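Ras-associated and pleckstrin homology domains-containing protein 1 (Homo sapiens, PDB 4GN1) mediates localized membrane signals, is implicated in regulating lamellipodial dynamics, negatively regulates cell adhesion and targets EVL and VASP to the leading edge. Local coordinates at residues Gln26-Val31 with Trp47-Thr52; Asn34-Ser39 with Leu83-Arg88. All coordinates share one frame; numbering follows the deposited sequence.

Interaction 1: Gln26-Val31 with Trp47-Thr52; sequences QTVRQV and WSLVET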
loop_
_atom_site.group_PDB
_atom_site.type_symbol
_atom_site.label_atom_id
_atom_site.label_comp_id
_atom_site.label_asym_id
_atom_site.label_seq_id
_atom_site.Cartn_x
_atom_site.Cartn_y
_atom_site.Cartn_z
ATOM N N GLN A 26 -1.095 20.044 -6.188
ATOM C CA GLN A 26 -0.099 19.131 -6.721
ATOM C C GLN A 26 -0.375 17.700 -6.349
ATOM O O GLN A 26 -0.808 17.412 -5.237
ATOM C CB GLN A 26 1.310 19.528 -6.273
ATOM C CG GLN A 26 1.864 20.718 -7.045
ATOM C CD GLN A 26 3.223 21.157 -6.537
ATOM O OE1 GLN A 26 3.459 21.190 -5.336
ATOM N NE2 GLN A 26 4.113 21.486 -7.445
ATOM N N THR A 27 -0.125 16.807 -7.295
ATOM C CA THR A 27 -0.101 15.384 -7.020
ATOM C C THR A 27 1.292 15.031 -6.457
ATOM O O THR A 27 2.258 15.791 -6.608
ATOM C CB THR A 27 -0.251 14.590 -8.322
ATOM O OG1 THR A 27 0.902 14.851 -9.105
ATOM C CG2 THR A 27 -1.514 15.002 -9.121
ATOM N N VAL A 28 1.391 13.842 -5.861
ATOM C CA VAL A 28 2.663 13.290 -5.369
ATOM C C VAL A 28 3.676 13.190 -6.513
ATOM O O VAL A 28 4.867 13.493 -6.338
ATOM C CB VAL A 28 2.434 11.930 -4.647
ATOM C CG1 VAL A 28 3.744 11.172 -4.436
ATOM C CG2 VAL A 28 1.768 12.152 -3.295
ATOM N N ARG A 29 3.183 12.783 -7.678
ATOM C CA ARG A 29 3.971 12.728 -8.917
ATOM C C ARG A 29 4.654 14.053 -9.168
ATOM O O ARG A 29 5.866 14.101 -9.332
ATOM C CB ARG A 29 3.087 12.329 -10.120
ATOM C CG ARG A 29 3.671 12.592 -11.513
ATOM C CD ARG A 29 5.092 12.039 -11.698
ATOM N NE ARG A 29 5.216 10.653 -11.240
ATOM C CZ ARG A 29 6.344 10.092 -10.807
ATOM N NH1 ARG A 29 7.465 10.788 -10.772
ATOM N NH2 ARG A 29 6.356 8.817 -10.398
ATOM N N GLN A 30 3.893 15.131 -9.179
ATOM C CA GLN A 30 4.478 16.460 -9.351
ATOM C C GLN A 30 5.503 16.845 -8.291
ATOM O O GLN A 30 6.494 17.483 -8.605
ATOM C CB GLN A 30 3.386 17.520 -9.410
ATOM C CG GLN A 30 2.694 17.576 -10.758
ATOM C CD GLN A 30 1.453 18.420 -10.731
ATOM O OE1 GLN A 30 0.460 18.097 -10.053
ATOM N NE2 GLN A 30 1.486 19.505 -11.484
ATOM N N VAL A 31 5.235 16.479 -7.044
ATOM C CA VAL A 31 6.132 16.739 -5.935
ATOM C C VAL A 31 7.399 15.923 -6.072
ATOM O O VAL A 31 8.488 16.454 -5.904
ATOM C CB VAL A 31 5.428 16.430 -4.595
ATOM C CG1 VAL A 31 6.421 16.289 -3.449
ATOM C CG2 VAL A 31 4.345 17.482 -4.329
ATOM N N TRP A 47 11.522 6.153 -7.545
ATOM C CA TRP A 47 11.532 7.204 -6.528
ATOM C C TRP A 47 10.158 7.372 -5.969
ATOM O O TRP A 47 9.182 7.460 -6.707
ATOM C CB TRP A 47 12.101 8.521 -7.059
ATOM C CG TRP A 47 13.586 8.388 -7.286
ATOM C CD1 TRP A 47 14.241 8.196 -8.494
ATOM C CD2 TRP A 47 14.647 8.351 -6.271
ATOM N NE1 TRP A 47 15.601 8.071 -8.304
ATOM C CE2 TRP A 47 15.909 8.160 -7.001
ATOM C CE3 TRP A 47 14.681 8.477 -4.890
ATOM C CZ2 TRP A 47 17.132 8.091 -6.356
ATOM C CZ3 TRP A 47 15.924 8.413 -4.245
ATOM C CH2 TRP A 47 17.121 8.226 -4.963
ATOM N N SER A 48 10.069 7.385 -4.649
ATOM C CA SER A 48 8.796 7.315 -3.979
ATOM C C SER A 48 8.718 8.313 -2.842
ATOM O O SER A 48 9.728 8.734 -2.284
ATOM C CB SER A 48 8.595 5.904 -3.422
ATOM O OG SER A 48 8.594 4.928 -4.467
ATOM N N LEU A 49 7.503 8.681 -2.499
ATOM C CA LEU A 49 7.278 9.478 -1.327
ATOM C C LEU A 49 6.523 8.581 -0.375
ATOM O O LEU A 49 5.481 7.978 -0.719
ATOM C CB LEU A 49 6.488 10.739 -1.649
ATOM C CG LEU A 49 6.555 11.861 -0.611
ATOM C CD1 LEU A 49 7.946 12.494 -0.458
ATOM C CD2 LEU A 49 5.531 12.926 -0.972
ATOM N N VAL A 50 7.079 8.480 0.820
ATOM C CA VAL A 50 6.612 7.557 1.823
ATOM C C VAL A 50 6.218 8.378 3.048
ATOM O O VAL A 50 6.950 9.304 3.432
ATOM C CB VAL A 50 7.770 6.601 2.181
ATOM C CG1 VAL A 50 7.375 5.644 3.293
ATOM C CG2 VAL A 50 8.269 5.858 0.940
ATOM N N GLU A 51 5.068 8.062 3.654
ATOM C CA GLU A 51 4.708 8.673 4.951
ATOM C C GLU A 51 4.797 7.640 6.056
ATOM O O GLU A 51 4.468 6.469 5.827
ATOM C CB GLU A 51 3.318 9.359 4.928
ATOM C CG GLU A 51 2.098 8.439 4.881
ATOM C CD GLU A 51 0.768 9.184 4.851
ATOM O OE1 GLU A 51 -0.215 8.618 4.354
ATOM O OE2 GLU A 51 0.682 10.337 5.303
ATOM N N THR A 52 5.288 8.046 7.226
ATOM C CA THR A 52 5.151 7.202 8.393
ATOM C C THR A 52 3.977 7.731 9.211
ATOM O O THR A 52 3.739 8.949 9.231
ATOM C CB THR A 52 6.421 7.149 9.290
ATOM O OG1 THR A 52 6.631 8.427 9.921
ATOM C CG2 THR A 52 7.672 6.683 8.511
HETATM O O HOH W 1 9.194 8.531 -9.419
#
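Val28 and Leu49 meet obliquely between the first turn of helix 28-39 and strand 47-53, both side chains leaving their backbones toward the opposing segment. The touching branch of the valine is CG1: a chi1 of 166° sets it anti to the backbone N, which turns this methyl toward Leu49 CB, 3.9 Å away. One helical turn on, Val31 CG1 stands 4.3 Å from Leu49 CD2, a looser contact; the leucine is thus flanked by two valines three residues apart, its CB against one and a terminal methyl against the other. All three are buried, as expected of the core of a ubiquitin-like fold, the class to which this Ras-associating domain belongs, where a helix packs over the face of a beta-sheet. The helix start is fixed by a capping box: Gln30 N donates to Thr27 OG1 at 3.0 Å and 173°, while Thr27 N returns a nearly straight bond to Gln30 OE1 at 3.1 Å. A polar bridge runs beside the apolar contact. Water 1 lies in the guanidinium plane of Arg29, accepts from its NH2 at 3.0 Å and donates to Trp47 O at 2.9 Å. Salt bridges to Asp33 and Asp64 also hold that guanidinium.

Interaction 2: Asn34-Ser39 with Leu83-Arg88; sequences NLMDKS and LIFMER
Phe85 lays one face of its ring against Leu35 of helix 28-39 and carries strand 83-87's side of this contact. With CG anti to the backbone N (chi1 173°), the ring extends from the strand to meet three helical residues. Leu35 covers the face with its CB, which sits 3.9 Å from the centroid of the Phe85 ring and 18° off the normal, a CH-pi contact displaced toward the rim, with Leu35 CB 3.7 Å from Phe85 CE1. The leucine's CD1 extends this cover toward the root of the ring, 3.7 Å from Phe85 CD1, as the two side chains slide past each other in opposite directions. The axes of segments 34-39 and 83-87 cross at -73° and come within 10.5 Å, a separation spanned by these side chains in the helix-on-sheet core of the ubiquitin-like Ras-associating domain. At the far end of the ring, Met36 arrives at about a right angle, its CG near the ring plane and 4.1 Å from Phe85 CZ. Ser39 OG approaches Phe85 CE2 obliquely at 4.0 Å; this hydroxyl donates to Leu35 O at 2.6 Å, which ties the serine back onto the last turn of the helix. Outside the two segments, the Phe85 side chain also touches Leu32 of the same helix and Val10 of strand 5-11.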
loop_
_atom_site.group_PDB
_atom_site.type_symbol
_atom_site.label_atom_id
_atom_site.label_comp_id
_atom_site.label_asym_id
_atom_site.label_seq_id
_atom_site.Cartn_x
_atom_site.Cartn_y
_atom_site.Cartn_z
ATOM N N ASN A 34 9.778 17.291 -8.655
ATOM C CA ASN A 34 10.560 18.361 -8.047
ATOM C C ASN A 34 11.660 17.837 -7.138
ATOM O O ASN A 34 12.798 18.278 -7.235
ATOM C CB ASN A 34 9.659 19.360 -7.307
ATOM C CG ASN A 34 8.865 20.223 -8.258
ATOM O OD1 ASN A 34 9.189 20.316 -9.440
ATOM N ND2 ASN A 34 7.807 20.841 -7.763
ATOM N N LEU A 35 11.344 16.880 -6.275
ATOM C CA LEU A 35 12.381 16.268 -5.469
ATOM C C LEU A 35 13.543 15.718 -6.334
ATOM O O LEU A 35 14.721 15.914 -6.009
ATOM C CB LEU A 35 11.801 15.196 -4.545
ATOM C CG LEU A 35 11.125 15.756 -3.300
ATOM C CD1 LEU A 35 10.172 14.742 -2.666
ATOM C CD2 LEU A 35 12.188 16.224 -2.319
ATOM N N MET A 36 13.207 15.040 -7.423
ATOM C CA MET A 36 14.224 14.553 -8.366
ATOM C C MET A 36 15.089 15.681 -8.961
ATOM O O MET A 36 16.301 15.601 -8.866
ATOM C CB MET A 36 13.619 13.622 -9.423
ATOM C CG MET A 36 13.007 12.380 -8.772
ATOM S SD MET A 36 12.395 11.078 -9.847
ATOM C CE MET A 36 10.819 11.742 -10.400
ATOM N N ASP A 37 14.469 16.758 -9.464
ATOM C CA ASP A 37 15.206 17.923 -10.002
ATOM C C ASP A 37 16.117 18.591 -8.978
ATOM O O ASP A 37 17.261 18.912 -9.281
ATOM C CB ASP A 37 14.274 19.029 -10.526
ATOM C CG ASP A 37 13.337 18.557 -11.594
ATOM O OD1 ASP A 37 13.695 17.650 -12.369
ATOM O OD2 ASP A 37 12.215 19.109 -11.660
ATOM N N LYS A 38 15.612 18.834 -7.781
ATOM C CA LYS A 38 16.394 19.608 -6.840
ATOM C C LYS A 38 17.545 18.823 -6.203
ATOM O O LYS A 38 18.518 19.424 -5.718
ATOM C CB LYS A 38 15.503 20.251 -5.793
ATOM C CG LYS A 38 14.704 21.411 -6.353
ATOM C CD LYS A 38 15.618 22.580 -6.692
ATOM C CE LYS A 38 14.877 23.750 -7.345
ATOM N NZ LYS A 38 13.980 24.449 -6.381
ATOM N N SER A 39 17.457 17.495 -6.248
ATOM C CA SER A 39 18.437 16.662 -5.572
ATOM C C SER A 39 19.508 16.076 -6.482
ATOM O O SER A 39 20.582 15.676 -6.002
ATOM C CB SER A 39 17.755 15.563 -4.749
ATOM O OG SER A 39 16.979 14.711 -5.559
ATOM N N LEU A 83 7.720 12.483 6.209
ATOM C CA LEU A 83 7.710 12.237 4.795
ATOM C C LEU A 83 9.100 11.754 4.460
ATOM O O LEU A 83 10.091 12.265 5.004
ATOM C CB LEU A 83 7.391 13.515 4.044
ATOM C CG LEU A 83 5.996 13.724 3.434
ATOM C CD1 LEU A 83 4.880 12.961 4.132
ATOM C CD2 LEU A 83 5.647 15.195 3.305
ATOM N N ILE A 84 9.175 10.752 3.588
ATOM C CA ILE A 84 10.446 10.192 3.205
ATOM C C ILE A 84 10.538 10.007 1.692
ATOM O O ILE A 84 9.687 9.357 1.069
ATOM C CB ILE A 84 10.732 8.844 3.911
ATOM C CG1 ILE A 84 10.391 8.924 5.398
ATOM C CG2 ILE A 84 12.192 8.452 3.722
ATOM C CD1 ILE A 84 10.766 7.697 6.215
ATOM N N PHE A 85 11.612 10.552 1.127
ATOM C CA PHE A 85 11.900 10.447 -0.283
ATOM C C PHE A 85 12.986 9.408 -0.471
ATOM O O PHE A 85 14.118 9.635 -0.089
ATOM C CB PHE A 85 12.349 11.806 -0.795
ATOM C CG PHE A 85 12.840 11.795 -2.202
ATOM C CD1 PHE A 85 11.963 11.577 -3.257
ATOM C CD2 PHE A 85 14.163 12.021 -2.473
ATOM C CE1 PHE A 85 12.415 11.584 -4.565
ATOM C CE2 PHE A 85 14.625 12.032 -3.777
ATOM C CZ PHE A 85 13.755 11.816 -4.823
ATOM N N MET A 86 12.618 8.259 -1.028
ATOM C CA MET A 86 13.534 7.120 -1.251
ATOM C C MET A 86 13.038 6.247 -2.402
ATOM O O MET A 86 11.869 6.269 -2.743
ATOM C CB MET A 86 13.650 6.240 0.004
ATOM C CG MET A 86 12.312 5.747 0.549
ATOM S SD MET A 86 12.429 4.920 2.162
ATOM C CE MET A 86 13.866 3.874 1.863
ATOM N N GLU A 87 13.937 5.481 -2.992
ATOM C CA GLU A 87 13.568 4.504 -3.986
ATOM C C GLU A 87 12.853 3.364 -3.305
ATOM O O GLU A 87 13.357 2.796 -2.333
ATOM C CB GLU A 87 14.822 3.944 -4.624
ATOM C CG GLU A 87 15.297 4.694 -5.839
ATOM C CD GLU A 87 16.748 4.400 -6.089
ATOM O OE1 GLU A 87 17.063 3.926 -7.190
ATOM O OE2 GLU A 87 17.566 4.622 -5.153
ATOM N N ARG A 88 11.672 3.029 -3.795
ATOM C CA ARG A 88 10.991 1.830 -3.303
ATOM C C ARG A 88 10.649 0.924 -4.483
ATOM O O ARG A 88 9.886 1.308 -5.369
ATOM C CB ARG A 88 9.747 2.210 -2.490
ATOM C CG ARG A 88 10.048 3.020 -1.218
ATOM C CD ARG A 88 10.778 2.217 -0.150
ATOM N NE ARG A 88 9.930 1.134 0.339
ATOM C CZ ARG A 88 9.285 1.128 1.501
ATOM N NH1 ARG A 88 9.421 2.133 2.351
ATOM N NH2 ARG A 88 8.540 0.080 1.824
#

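How the interactions relate
Interactions 1 and 2 use successive parts of helix 28-39 against two neighbouring strands, and their centres lie about 8 Å apart. The strands are joined by probable backbone hydrogen bonds, with Val50 O 2.7 Å from Ile84 N and Ser48 N 2.8 Å from Met86 O. Side chains also connect the contacts: the Trp47 and Phe85 rings stack, with Trp47 CE3 3.5 Å from Phe85 CZ, and Leu35 of interaction 2 touches Leu49 of interaction 1. On the helix, Arg29 NH1 packs 3.5 Å from Met36 CE. Both contacts therefore belong to one continuous core within the Ras-associating domain, on the same side of the chain's centre.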